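Local atomic coordinates of fusolin (Unidentified entomopoxvirus, PDB entry 4OW5), a protein that probably binds chitin and attacks it as a lytic polysaccharide monooxygenase, enhancing virulence of the entomopoxvirus, and crystallises in vivo into viral spindles. Residues L78-N81 with H82-N86; V165-Q168 with Q169-N172; A97-W100 with R101-P104. One frame throughout, in Å; residues are numbered along the deposited sequence.

Contact 1: L78-N81 with H82-N86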
loop_
_atom_site.group_PDB
_atom_site.type_symbol
_atom_site.label_atom_id
_atom_site.label_comp_id
_atom_site.label_asym_id
_atom_site.label_seq_id
_atom_site.Cartn_x
_atom_site.Cartn_y
_atom_site.Cartn_z
ATOM N N LEU A 78 -20.598 -30.901 3.863
ATOM C CA LEU A 78 -21.341 -29.730 4.335
ATOM C C LEU A 78 -21.014 -29.394 5.802
ATOM O O LEU A 78 -21.420 -28.349 6.289
ATOM C CB LEU A 78 -22.846 -29.919 4.181
ATOM C CG LEU A 78 -23.433 -29.984 2.773
ATOM C CD1 LEU A 78 -24.961 -30.243 2.840
ATOM C CD2 LEU A 78 -23.182 -28.698 1.981
ATOM N N ASP A 79 -20.306 -30.263 6.515
ATOM C CA ASP A 79 -19.930 -30.004 7.906
ATOM C C ASP A 79 -18.710 -29.066 7.915
ATOM O O ASP A 79 -17.593 -29.499 7.619
ATOM C CB ASP A 79 -19.643 -31.342 8.600
ATOM C CG ASP A 79 -19.249 -31.267 10.048
ATOM O OD1 ASP A 79 -19.101 -30.138 10.565
ATOM O OD2 ASP A 79 -18.962 -32.325 10.628
ATOM N N GLN A 80 -18.932 -27.785 8.261
ATOM C CA GLN A 80 -17.871 -26.775 8.281
ATOM C C GLN A 80 -16.754 -27.131 9.265
ATOM O O GLN A 80 -15.590 -26.902 8.937
ATOM C CB GLN A 80 -18.436 -25.378 8.586
ATOM C CG GLN A 80 -19.275 -24.824 7.434
ATOM C CD GLN A 80 -19.982 -23.540 7.789
ATOM O OE1 GLN A 80 -21.218 -23.461 7.764
ATOM N NE2 GLN A 80 -19.216 -22.493 8.084
ATOM N N ASN A 81 -17.075 -27.765 10.414
ATOM C CA ASN A 81 -16.052 -28.143 11.381
ATOM C C ASN A 81 -15.176 -29.291 10.875
ATOM O O ASN A 81 -13.974 -29.326 11.176
ATOM C CB ASN A 81 -16.678 -28.483 12.735
ATOM C CG ASN A 81 -17.304 -27.270 13.386
ATOM O OD1 ASN A 81 -18.525 -27.159 13.505
ATOM N ND2 ASN A 81 -16.484 -26.302 13.774
ATOM N N HIS A 82 -15.731 -30.183 10.054
ATOM C CA HIS A 82 -14.973 -31.260 9.447
ATOM C C HIS A 82 -14.009 -30.659 8.399
ATOM O O HIS A 82 -12.847 -31.038 8.354
ATOM C CB HIS A 82 -15.943 -32.303 8.811
ATOM C CG HIS A 82 -15.272 -33.329 7.959
ATOM N ND1 HIS A 82 -14.353 -34.193 8.481
ATOM C CD2 HIS A 82 -15.411 -33.581 6.628
ATOM C CE1 HIS A 82 -13.958 -34.962 7.464
ATOM N NE2 HIS A 82 -14.583 -34.630 6.333
ATOM N N ILE A 83 -14.476 -29.691 7.597
ATOM C CA ILE A 83 -13.634 -29.052 6.576
ATOM C C ILE A 83 -12.457 -28.316 7.243
ATOM O O ILE A 83 -11.289 -28.528 6.868
ATOM C CB ILE A 83 -14.436 -28.067 5.668
ATOM C CG1 ILE A 83 -15.578 -28.774 4.901
ATOM C CG2 ILE A 83 -13.487 -27.343 4.676
ATOM C CD1 ILE A 83 -15.153 -29.970 4.066
ATOM N N ARG A 84 -12.768 -27.474 8.244
ATOM C CA ARG A 84 -11.762 -26.625 8.882
ATOM C C ARG A 84 -10.810 -27.363 9.825
ATOM O O ARG A 84 -9.742 -26.838 10.059
ATOM C CB ARG A 84 -12.413 -25.461 9.617
ATOM C CG ARG A 84 -13.209 -24.578 8.690
ATOM C CD ARG A 84 -13.747 -23.347 9.389
ATOM N NE ARG A 84 -14.422 -22.501 8.405
ATOM C CZ ARG A 84 -14.610 -21.189 8.504
ATOM N NH1 ARG A 84 -14.177 -20.526 9.568
ATOM N NH2 ARG A 84 -15.238 -20.529 7.539
ATOM N N ASN A 85 -11.173 -28.528 10.362
ATOM C CA ASN A 85 -10.312 -29.296 11.276
ATOM C C ASN A 85 -9.685 -30.532 10.672
ATOM O O ASN A 85 -8.647 -30.962 11.173
ATOM C CB ASN A 85 -11.121 -29.733 12.500
ATOM C CG ASN A 85 -11.663 -28.555 13.280
ATOM O OD1 ASN A 85 -10.964 -27.567 13.502
ATOM N ND2 ASN A 85 -12.878 -28.646 13.779
ATOM N N ASN A 86 -10.310 -31.149 9.663
ATOM C CA ASN A 86 -9.819 -32.416 9.099
ATOM C C ASN A 86 -9.430 -32.379 7.627
ATOM O O ASN A 86 -8.579 -33.162 7.216
ATOM C CB ASN A 86 -10.917 -33.491 9.250
ATOM C CG ASN A 86 -11.377 -33.731 10.665
ATOM O OD1 ASN A 86 -10.575 -33.715 11.605
ATOM N ND2 ASN A 86 -12.675 -33.958 10.858
#
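The D79 carboxylate lies against the CB of H82, with D79 OD2 3.5 Å from H82 CB. The two side chains cross at about a right angle. Their carboxylate and ring planes are 37° apart. D79 is the N-cap of helix 80-87. Its CG stands anti to its own backbone N (chi1 -180°), which carries the carboxylate forward over the first turn. There D79 OD1 accepts two weak bonds, one from N81 N and one from H82 N at 3.4 Å. D79 O takes the first i to i+4 bond of the helix, from I83 N at 3.1 Å. It also receives a weak, bent bond from H82 N.

The next turn follows the helical pattern. R84 N gives a nearly straight bond of 3.0 Å to Q80 O, and the R84 side chain starts along the same carbonyl, with R84 CG 3.3 Å from Q80 O. N85 N bonds to N81 O at a poorer angle of 137°. The helix widens to a pi-type turn over 83-86.

One flank faces the protein. I83 packs on A73, and R84 reaches Y152 of strand 147-154. The H82 ring leads away from D79, and H82 NE2 is hydrogen-bonded to A73 O. The capping carboxylate meets the first amide N-H groups of the helix, N81 N and H82 N, with weak bonds; H82 N shares its proton weakly with D79 O. Its negative charge at the N-terminus of the helix is probably favoured by the helix dipole.

Contact 2: V165-Q168 with Q169-N172. With EDO (1,2-ethanediol), chain B; EDO (1,2-ethanediol), chain H.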
loop_
_atom_site.group_PDB
_atom_site.type_symbol
_atom_site.label_atom_id
_atom_site.label_comp_id
_atom_site.label_asym_id
_atom_site.label_seq_id
_atom_site.Cartn_x
_atom_site.Cartn_y
_atom_site.Cartn_z
ATOM N N VAL A 165 -2.277 -17.903 5.488
ATOM C CA VAL A 165 -3.728 -17.715 5.462
ATOM C C VAL A 165 -4.333 -18.819 6.339
ATOM O O VAL A 165 -3.983 -19.989 6.152
ATOM C CB VAL A 165 -4.278 -17.800 3.993
ATOM C CG1 VAL A 165 -5.797 -17.915 3.982
ATOM C CG2 VAL A 165 -3.832 -16.605 3.160
ATOM N N THR A 166 -5.268 -18.476 7.222
ATOM C CA THR A 166 -5.951 -19.431 8.107
ATOM C C THR A 166 -7.457 -19.188 8.081
ATOM O O THR A 166 -7.882 -18.073 7.773
ATOM C CB THR A 166 -5.415 -19.301 9.557
ATOM O OG1 THR A 166 -5.785 -18.035 10.077
ATOM C CG2 THR A 166 -3.895 -19.507 9.658
ATOM N N TRP A 167 -8.253 -20.190 8.485
ATOM C CA TRP A 167 -9.710 -20.049 8.514
ATOM C C TRP A 167 -10.126 -18.919 9.487
ATOM O O TRP A 167 -11.064 -18.179 9.172
ATOM C CB TRP A 167 -10.418 -21.374 8.834
ATOM C CG TRP A 167 -10.331 -22.393 7.750
ATOM C CD1 TRP A 167 -9.551 -23.513 7.725
ATOM C CD2 TRP A 167 -11.071 -22.393 6.521
ATOM N NE1 TRP A 167 -9.768 -24.211 6.562
ATOM C CE2 TRP A 167 -10.669 -23.531 5.790
ATOM C CE3 TRP A 167 -11.917 -21.476 5.908
ATOM C CZ2 TRP A 167 -11.204 -23.842 4.541
ATOM C CZ3 TRP A 167 -12.449 -21.788 4.664
ATOM C CH2 TRP A 167 -12.130 -22.981 4.020
ATOM N N GLN A 168 -9.351 -18.676 10.571
ATOM C CA GLN A 168 -9.675 -17.605 11.523
ATOM C C GLN A 168 -9.446 -16.215 10.920
ATOM O O GLN A 168 -9.950 -15.250 11.474
ATOM C CB GLN A 168 -8.903 -17.767 12.846
ATOM C CG GLN A 168 -9.334 -19.013 13.611
ATOM C CD GLN A 168 -8.347 -20.154 13.409
ATOM O OE1 GLN A 168 -7.743 -20.320 12.337
ATOM N NE2 GLN A 168 -8.143 -20.958 14.434
ATOM N N GLN A 169 -8.712 -16.092 9.796
ATOM C CA GLN A 169 -8.520 -14.818 9.106
ATOM C C GLN A 169 -9.391 -14.645 7.865
ATOM O O GLN A 169 -9.186 -13.663 7.164
ATOM C CB GLN A 169 -7.061 -14.672 8.655
ATOM C CG GLN A 169 -6.111 -14.553 9.827
ATOM C CD GLN A 169 -4.702 -14.578 9.295
ATOM O OE1 GLN A 169 -4.224 -15.620 8.789
ATOM N NE2 GLN A 169 -4.066 -13.420 9.288
ATOM N N LEU A 170 -10.346 -15.553 7.605
ATOM C CA LEU A 170 -11.225 -15.541 6.443
ATOM C C LEU A 170 -12.692 -15.243 6.808
ATOM O O LEU A 170 -13.224 -15.814 7.737
ATOM C CB LEU A 170 -11.157 -16.918 5.733
ATOM C CG LEU A 170 -9.866 -17.190 4.976
ATOM C CD1 LEU A 170 -9.841 -18.616 4.479
ATOM C CD2 LEU A 170 -9.619 -16.152 3.901
ATOM N N ILE A 171 -13.337 -14.381 6.021
ATOM C CA ILE A 171 -14.733 -13.982 6.135
ATOM C C ILE A 171 -15.471 -14.466 4.897
ATOM O O ILE A 171 -15.076 -14.089 3.784
ATOM C CB ILE A 171 -14.861 -12.425 6.230
ATOM C CG1 ILE A 171 -14.129 -11.851 7.483
ATOM C CG2 ILE A 171 -16.353 -12.014 6.244
ATOM C CD1 ILE A 171 -13.807 -10.409 7.335
ATOM N N ASN A 172 -16.554 -15.238 5.073
ATOM C CA ASN A 172 -17.340 -15.703 3.936
ATOM C C ASN A 172 -18.123 -14.535 3.310
ATOM O O ASN A 172 -18.826 -13.814 4.018
ATOM C CB ASN A 172 -18.295 -16.809 4.350
ATOM C CG ASN A 172 -18.985 -17.406 3.161
ATOM O OD1 ASN A 172 -20.101 -17.030 2.833
ATOM N ND2 ASN A 172 -18.250 -18.125 2.323
HETATM C C1 EDO B . -22.605 -14.958 2.708
HETATM O O1 EDO B . -21.834 -14.833 3.881
HETATM C C2 EDO B . -23.258 -16.347 2.624
HETATM O O2 EDO B . -23.555 -16.834 3.917
HETATM C C1 EDO H . -0.694 -18.463 2.478
HETATM O O1 EDO H . -0.736 -19.219 3.639
HETATM C C2 EDO H . 0.519 -17.527 2.430
HETATM O O2 EDO H . 0.093 -16.445 1.637
#
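W167 and L170 make the main apolar contact: L170 CD1 lies 3.8 Å from W167 CE3, the two side chains crossing at a slant. V165 adds to it. Its CG1 stands anti to the backbone N (chi1 167°) and comes to 4.1 Å from L170 CD1. Outside the segments, the W167 ring meets Y152 and Y212 edge-to-face, and its NE1 is hydrogen-bonded to V88 O.

Two backbone bonds close the turn. Q169 N reaches T166 O at 3.0 Å, and L170 N reaches W167 O at 3.1 Å. This is a short 3-10 turn that leads straight into strand 170-176, which pairs antiparallel with 147-154 in the fibronectin type III-like beta core of the LPMO domain. Q169 and I171 hydrogen-bond through their backbones to V155 and I153.

The Q169 CG methylene lies 3.5 Å from T166 OG1, a van der Waals contact. At the outer ends, two ethanediol molecules, probably from the crystallisation liquor, take backbone and side-chain sites. V165 N donates to O1 of the chain H molecule at 2.7 Å, and N172 OD1 lies 3.0 Å from O1 of the chain B molecule.

Contact 3: A97-W100 with R101-P104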
loop_
_atom_site.group_PDB
_atom_site.type_symbol
_atom_site.label_atom_id
_atom_site.label_comp_id
_atom_site.label_asym_id
_atom_site.label_seq_id
_atom_site.Cartn_x
_atom_site.Cartn_y
_atom_site.Cartn_z
ATOM N N ALA A 97 -2.082 -30.158 0.771
ATOM C CA ALA A 97 -1.266 -31.182 0.105
ATOM C C ALA A 97 0.131 -31.065 0.691
ATOM O O ALA A 97 0.845 -30.122 0.377
ATOM C CB ALA A 97 -1.268 -30.957 -1.378
ATOM N N THR A 98 0.503 -31.956 1.593
ATOM C CA THR A 98 1.766 -31.819 2.318
ATOM C C THR A 98 2.723 -33.025 2.182
ATOM O O THR A 98 3.667 -33.103 2.965
ATOM C CB THR A 98 1.448 -31.615 3.829
ATOM O OG1 THR A 98 0.949 -32.852 4.346
ATOM C CG2 THR A 98 0.430 -30.504 4.098
ATOM N N THR A 99 2.495 -33.956 1.252
ATOM C CA THR A 99 3.288 -35.188 1.174
ATOM C C THR A 99 3.898 -35.387 -0.197
ATOM O O THR A 99 3.256 -35.993 -1.051
ATOM C CB THR A 99 2.347 -36.369 1.510
ATOM O OG1 THR A 99 1.160 -36.275 0.725
ATOM C CG2 THR A 99 1.948 -36.390 2.954
ATOM N N TRP A 100 5.146 -34.997 -0.381
ATOM C CA TRP A 100 5.776 -35.095 -1.697
ATOM C C TRP A 100 5.854 -36.536 -2.233
ATOM O O TRP A 100 5.785 -36.720 -3.445
ATOM C CB TRP A 100 7.173 -34.456 -1.715
ATOM C CG TRP A 100 8.262 -35.217 -1.015
ATOM C CD1 TRP A 100 8.696 -35.020 0.258
ATOM C CD2 TRP A 100 9.177 -36.155 -1.609
ATOM N NE1 TRP A 100 9.783 -35.823 0.518
ATOM C CE2 TRP A 100 10.093 -36.539 -0.605
ATOM C CE3 TRP A 100 9.294 -36.732 -2.884
ATOM C CZ2 TRP A 100 11.133 -37.452 -0.843
ATOM C CZ3 TRP A 100 10.353 -37.591 -3.131
ATOM C CH2 TRP A 100 11.220 -37.988 -2.102
ATOM N N ARG A 101 5.916 -37.540 -1.346
ATOM C CA ARG A 101 6.011 -38.938 -1.773
ATOM C C ARG A 101 4.698 -39.539 -2.222
ATOM O O ARG A 101 4.737 -40.541 -2.927
ATOM C CB ARG A 101 6.562 -39.814 -0.619
ATOM C CG ARG A 101 8.010 -39.547 -0.312
ATOM C CD ARG A 101 8.535 -40.491 0.755
ATOM N NE ARG A 101 9.860 -40.106 1.244
ATOM C CZ ARG A 101 10.106 -39.128 2.118
ATOM N NH1 ARG A 101 9.110 -38.389 2.605
ATOM N NH2 ARG A 101 11.352 -38.867 2.494
ATOM N N ILE A 102 3.546 -38.962 -1.823
ATOM C CA ILE A 102 2.212 -39.515 -2.098
ATOM C C ILE A 102 1.441 -38.611 -3.051
ATOM O O ILE A 102 1.132 -37.459 -2.715
ATOM C CB ILE A 102 1.434 -39.711 -0.770
ATOM C CG1 ILE A 102 2.240 -40.599 0.204
ATOM C CG2 ILE A 102 0.064 -40.335 -1.026
ATOM C CD1 ILE A 102 1.790 -40.485 1.661
ATOM N N ARG A 103 1.049 -39.181 -4.191
ATOM C CA ARG A 103 0.357 -38.479 -5.251
ATOM C C ARG A 103 -0.892 -39.206 -5.718
ATOM O O ARG A 103 -0.774 -40.353 -6.131
ATOM C CB ARG A 103 1.273 -38.373 -6.445
ATOM C CG ARG A 103 2.383 -37.441 -6.252
ATOM C CD ARG A 103 3.284 -37.540 -7.437
ATOM N NE ARG A 103 4.389 -36.600 -7.311
ATOM C CZ ARG A 103 5.386 -36.494 -8.177
ATOM N NH1 ARG A 103 5.424 -37.263 -9.256
ATOM N NH2 ARG A 103 6.334 -35.612 -7.986
ATOM N N PRO A 104 -2.062 -38.575 -5.758
ATOM C CA PRO A 104 -2.385 -37.221 -5.259
ATOM C C PRO A 104 -2.285 -37.169 -3.711
ATOM O O PRO A 104 -2.318 -38.220 -3.070
ATOM C CB PRO A 104 -3.808 -36.987 -5.783
ATOM C CG PRO A 104 -4.396 -38.344 -5.986
ATOM C CD PRO A 104 -3.262 -39.289 -6.250
HETATM O O HOH W 1 5.208 -34.771 -5.257
#
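R101 sets its CG over one face of the W100 indole. R101 CG sits 3.7 Å from the centroid of the six-membered ring and only 10° off its normal, a clear CH-pi contact. The chain is extended from CG to NE and carries the guanidinium on across the ring. W100 CZ2 lies over one face of that group, offset toward its rim, 3.6 Å from R101 CZ. The two planes are 41° apart, so they are far from a parallel stack. The W100 torsion sets this up: its CG stands between the backbone N and the carbonyl carbon (chi1 73°), which turns the indole back over R101. W100 NE1 and R101 NH1 both donate to Q48 OE1.

I102 closes a type I beta turn that begins at T99. I102 N donates to T99 O at 3.1 Å. Beside this bond, the I102 side chain leans on T99, with I102 CB 3.8 Å from T99 OG1.

R103 comes back to the turn through water 1. The water donates to W100 O at 2.7 Å and accepts from R103 NE at 2.9 Å, lying in the plane at the guanidinium edge. R103 NH2 also bonds to S57 OG of helix 52-64, and W100 packs on Q54 and A58 of that helix. The R103 side chain is about 11 Å from that of H1, which binds copper or zinc in other structures of this protein; no metal is bound to this chain.

One glutamine oxygen thus gathers two donors that would not bond each other. This shared acceptor, together with the CH-pi contact, limits the rotation of the indole and holds the arginine against its face.

How the contacts relate
Contact 2 is partly buried, the most so of the three, while contacts 1 and 3 lie at the surface. Contacts 1 and 2 touch: R84 NE is 3.7 Å from W167 CE3, and I83 packs more loosely on the same indole. Helix 80-87 therefore borders the 3-10 turn before strand 170-176, and both meet strand 147-154. Contact 3 touches neither; its nearest atoms are about 10 Å from contact 1. It belongs to the loop between helix 80-87 and strand 120-123 and leans on helix 52-64. The chemistry differs accordingly. Capping and helical bonds dominate contact 1, apolar packing and 3-10 backbone bonds contact 2, and an arginine-tryptophan pair with a water bridge contact 3.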